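Local coordinates for TNF receptor-associated factor 5 (Mus musculus, PDB 4GJH), which probably acts as a cytoplasmic adaptor that couples TNF-family receptors to downstream immune signalling, its trimeric TRAF domain recognising receptor tails, at residues V85-W96 / S128-N137. Sequence-based numbering, arbitrary orientation.
Sequences VMRGEFDSLLQW and SFKRPDGEMN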
# COMPACT_ATOMS: atom_id res chain seq x y z
N VAL C 85 14.58 -0.47 -15.38
CA VAL C 85 14.18 0.83 -14.84
C VAL C 85 13.05 1.38 -15.68
O VAL C 85 13.17 1.50 -16.91
CB VAL C 85 15.33 1.84 -14.90
CG1 VAL C 85 14.88 3.18 -14.36
CG2 VAL C 85 16.53 1.32 -14.14
N MET C 86 11.95 1.73 -15.03
CA MET C 86 10.80 2.27 -15.74
C MET C 86 10.77 3.75 -15.50
O MET C 86 11.47 4.25 -14.63
CB MET C 86 9.52 1.62 -15.22
CG MET C 86 9.61 0.11 -15.10
SD MET C 86 8.05 -0.65 -14.66
CE MET C 86 7.07 -0.17 -16.07
N ARG C 87 9.95 4.46 -16.27
CA ARG C 87 9.71 5.87 -16.00
C ARG C 87 8.92 6.02 -14.70
O ARG C 87 7.84 5.45 -14.54
CB ARG C 87 8.97 6.55 -17.15
CG ARG C 87 8.56 7.97 -16.83
CD ARG C 87 8.15 8.75 -18.08
NE ARG C 87 7.10 8.07 -18.84
CZ ARG C 87 7.01 8.09 -20.16
NH1 ARG C 87 7.92 8.73 -20.88
NH2 ARG C 87 6.01 7.45 -20.77
N GLY C 88 9.47 6.78 -13.77
CA GLY C 88 8.81 7.03 -12.50
C GLY C 88 8.15 8.40 -12.45
O GLY C 88 8.54 9.32 -13.18
N GLU C 89 7.14 8.52 -11.59
CA GLU C 89 6.41 9.77 -11.44
C GLU C 89 7.33 10.88 -10.90
O GLU C 89 7.14 12.06 -11.20
CB GLU C 89 5.16 9.58 -10.57
CG GLU C 89 4.33 10.86 -10.36
CD GLU C 89 3.20 10.70 -9.33
OE1 GLU C 89 2.81 9.55 -9.02
OE2 GLU C 89 2.68 11.73 -8.83
N PHE C 90 8.35 10.50 -10.13
CA PHE C 90 9.21 11.50 -9.49
C PHE C 90 10.63 11.47 -10.03
O PHE C 90 11.57 11.89 -9.35
CB PHE C 90 9.22 11.28 -7.98
CG PHE C 90 7.86 11.21 -7.36
CD1 PHE C 90 7.21 12.36 -6.94
CD2 PHE C 90 7.21 9.99 -7.21
CE1 PHE C 90 5.95 12.31 -6.38
CE2 PHE C 90 5.95 9.93 -6.66
CZ PHE C 90 5.32 11.09 -6.24
N ASP C 91 10.80 10.96 -11.24
CA ASP C 91 12.13 10.86 -11.82
C ASP C 91 12.95 12.17 -11.77
O ASP C 91 14.16 12.12 -11.60
CB ASP C 91 12.05 10.34 -13.25
CG ASP C 91 11.79 8.85 -13.32
OD1 ASP C 91 11.95 8.16 -12.27
OD2 ASP C 91 11.45 8.37 -14.43
N SER C 92 12.30 13.32 -11.92
CA SER C 92 13.01 14.60 -11.84
C SER C 92 13.74 14.83 -10.52
O SER C 92 14.76 15.53 -10.49
CB SER C 92 12.05 15.76 -12.08
OG SER C 92 10.94 15.33 -12.83
N LEU C 93 13.22 14.24 -9.45
CA LEU C 93 13.81 14.44 -8.13
C LEU C 93 14.85 13.38 -7.83
O LEU C 93 15.59 13.48 -6.87
CB LEU C 93 12.72 14.45 -7.03
CG LEU C 93 11.57 15.43 -7.29
CD1 LEU C 93 10.39 15.19 -6.39
CD2 LEU C 93 12.03 16.87 -7.20
N LEU C 94 14.91 12.36 -8.67
CA LEU C 94 15.83 11.27 -8.40
C LEU C 94 17.21 11.48 -9.01
O LEU C 94 17.37 12.26 -9.96
CB LEU C 94 15.23 9.94 -8.84
CG LEU C 94 13.83 9.72 -8.24
CD1 LEU C 94 13.17 8.41 -8.67
CD2 LEU C 94 13.93 9.78 -6.75
N GLN C 95 18.19 10.80 -8.45
CA GLN C 95 19.56 10.90 -8.92
C GLN C 95 19.73 10.04 -10.18
O GLN C 95 19.30 8.90 -10.22
CB GLN C 95 20.49 10.43 -7.81
CG GLN C 95 21.90 10.94 -7.91
CD GLN C 95 22.66 10.74 -6.61
OE1 GLN C 95 22.33 11.35 -5.59
NE2 GLN C 95 23.68 9.89 -6.63
N TRP C 96 20.36 10.59 -11.20
CA TRP C 96 20.66 9.80 -12.40
C TRP C 96 22.12 9.94 -12.75
O TRP C 96 22.69 11.02 -12.59
CB TRP C 96 19.77 10.23 -13.57
CG TRP C 96 18.30 10.09 -13.24
CD1 TRP C 96 17.46 11.07 -12.80
CD2 TRP C 96 17.51 8.89 -13.30
NE1 TRP C 96 16.19 10.56 -12.59
CE2 TRP C 96 16.20 9.23 -12.89
CE3 TRP C 96 17.78 7.57 -13.67
CZ2 TRP C 96 15.17 8.29 -12.84
CZ3 TRP C 96 16.75 6.65 -13.62
CH2 TRP C 96 15.48 7.01 -13.21
N SER C 128 20.80 1.54 -19.74
CA SER C 128 19.76 0.88 -18.97
C SER C 128 19.43 1.79 -17.78
O SER C 128 18.29 1.80 -17.29
CB SER C 128 20.22 -0.48 -18.46
OG SER C 128 20.32 -1.45 -19.48
N PHE C 129 20.41 2.59 -17.35
CA PHE C 129 20.30 3.36 -16.11
C PHE C 129 20.24 4.88 -16.26
O PHE C 129 20.37 5.60 -15.27
CB PHE C 129 21.43 2.97 -15.17
CG PHE C 129 21.58 1.50 -15.04
CD1 PHE C 129 20.49 0.71 -14.70
CD2 PHE C 129 22.79 0.87 -15.31
CE1 PHE C 129 20.59 -0.66 -14.59
CE2 PHE C 129 22.91 -0.51 -15.22
CZ PHE C 129 21.81 -1.28 -14.85
N LYS C 130 20.05 5.37 -17.47
CA LYS C 130 19.80 6.79 -17.66
C LYS C 130 18.40 7.07 -17.17
O LYS C 130 17.60 6.16 -17.01
CB LYS C 130 19.90 7.18 -19.13
CG LYS C 130 18.91 6.46 -20.04
CD LYS C 130 18.61 7.27 -21.29
CE LYS C 130 17.74 6.47 -22.24
NZ LYS C 130 17.35 7.29 -23.42
N ARG C 131 18.09 8.34 -16.95
CA ARG C 131 16.73 8.72 -16.63
C ARG C 131 15.80 8.42 -17.80
O ARG C 131 16.04 8.89 -18.91
CB ARG C 131 16.65 10.20 -16.33
CG ARG C 131 15.23 10.65 -16.27
CD ARG C 131 15.17 12.09 -15.90
NE ARG C 131 13.79 12.54 -15.80
CZ ARG C 131 13.44 13.78 -15.51
NH1 ARG C 131 14.38 14.70 -15.29
NH2 ARG C 131 12.16 14.11 -15.44
N PRO C 132 14.75 7.62 -17.56
CA PRO C 132 14.02 7.06 -18.70
C PRO C 132 13.39 8.10 -19.58
O PRO C 132 13.05 9.20 -19.12
CB PRO C 132 12.96 6.18 -18.03
CG PRO C 132 13.63 5.72 -16.79
CD PRO C 132 14.38 6.94 -16.31
N ASP C 133 13.27 7.74 -20.86
CA ASP C 133 12.81 8.65 -21.88
C ASP C 133 11.39 8.30 -22.27
O ASP C 133 10.54 9.17 -22.45
CB ASP C 133 13.72 8.56 -23.09
CG ASP C 133 13.67 9.79 -23.93
OD1 ASP C 133 12.72 10.57 -23.75
OD2 ASP C 133 14.57 9.98 -24.77
N GLY C 134 11.13 7.00 -22.41
CA GLY C 134 9.78 6.56 -22.66
C GLY C 134 9.26 5.77 -21.48
O GLY C 134 9.53 6.10 -20.34
N GLU C 135 8.53 4.71 -21.77
CA GLU C 135 7.94 3.91 -20.73
C GLU C 135 9.01 3.20 -19.89
O GLU C 135 8.87 3.10 -18.67
CB GLU C 135 6.94 2.92 -21.35
CG GLU C 135 6.07 2.20 -20.34
CD GLU C 135 5.53 3.13 -19.28
OE1 GLU C 135 4.93 4.17 -19.65
OE2 GLU C 135 5.74 2.85 -18.08
N MET C 136 10.08 2.73 -20.51
CA MET C 136 11.12 2.03 -19.75
C MET C 136 12.44 1.87 -20.49
O MET C 136 12.47 1.58 -21.68
CB MET C 136 10.63 0.67 -19.27
CG MET C 136 10.03 -0.17 -20.34
SD MET C 136 9.30 -1.68 -19.66
CE MET C 136 8.20 -2.17 -21.00
N ASN C 137 13.54 2.03 -19.76
CA ASN C 137 14.87 1.84 -20.32
C ASN C 137 15.13 0.41 -20.83
O ASN C 137 14.38 -0.52 -20.51
CB ASN C 137 15.92 2.22 -19.29
CG ASN C 137 15.92 3.71 -19.00
OD1 ASN C 137 15.31 4.51 -19.72
ND2 ASN C 137 16.65 4.09 -17.96
O HOH W 1 11.99 10.30 -16.33
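R131 lies across one face of the W96 indole: its CB stands 3.4 Å from the centroid of the five-membered ring and only 11° off the ring normal, a CH-pi contact. With CG anti to the backbone N (chi1 169°) and the chain extended as far as NE, R131 runs over the indole and lays its guanidinium over the backbone of D91 and S92, D91 C over the centre of one face and S92 CA toward its rim. The W96 ring itself is fixed in rotation by its edge, since NE1 donates to D91 O at 2.7 Å, in the ring plane and nearly straight. Y60 adds an edge-to-face ring contact to W96.

P132 packs with three ring atoms: CD approaches W96 CH2, CG meets V85 CG1 at 3.7 Å, and CB rests on R87 CA. Between P132 and R131 a water accepts from R131 NE and donates to D91 OD2 and P132 O, while D91 OD2 also receives G88 N.

M86 and M136 form the non-hydrogen-bonded pair of an antiparallel bridge: N137 N donates to V85 O (2.9 Å), and R87 N, nearly straight, to E135 O (3.0 Å). Beside it, G134 O lies over one face of the R87 guanidinium and D133 O near its edge, both at angles too poor for hydrogen bonds. A long salt bridge joins R87 NH2 to E135 OE1 (3.6 Å), guanidinium and carboxylate planes 87° apart rather than flat together; E135 OE2 is held by R61.

Joining the loops after strands 78-85 and 116-121 of the MATH beta-sandwich, the contact thus combines backbone bonds and apolar packing with a water-mediated D91–R131 link, whose opposite charges probably attract without direct contact.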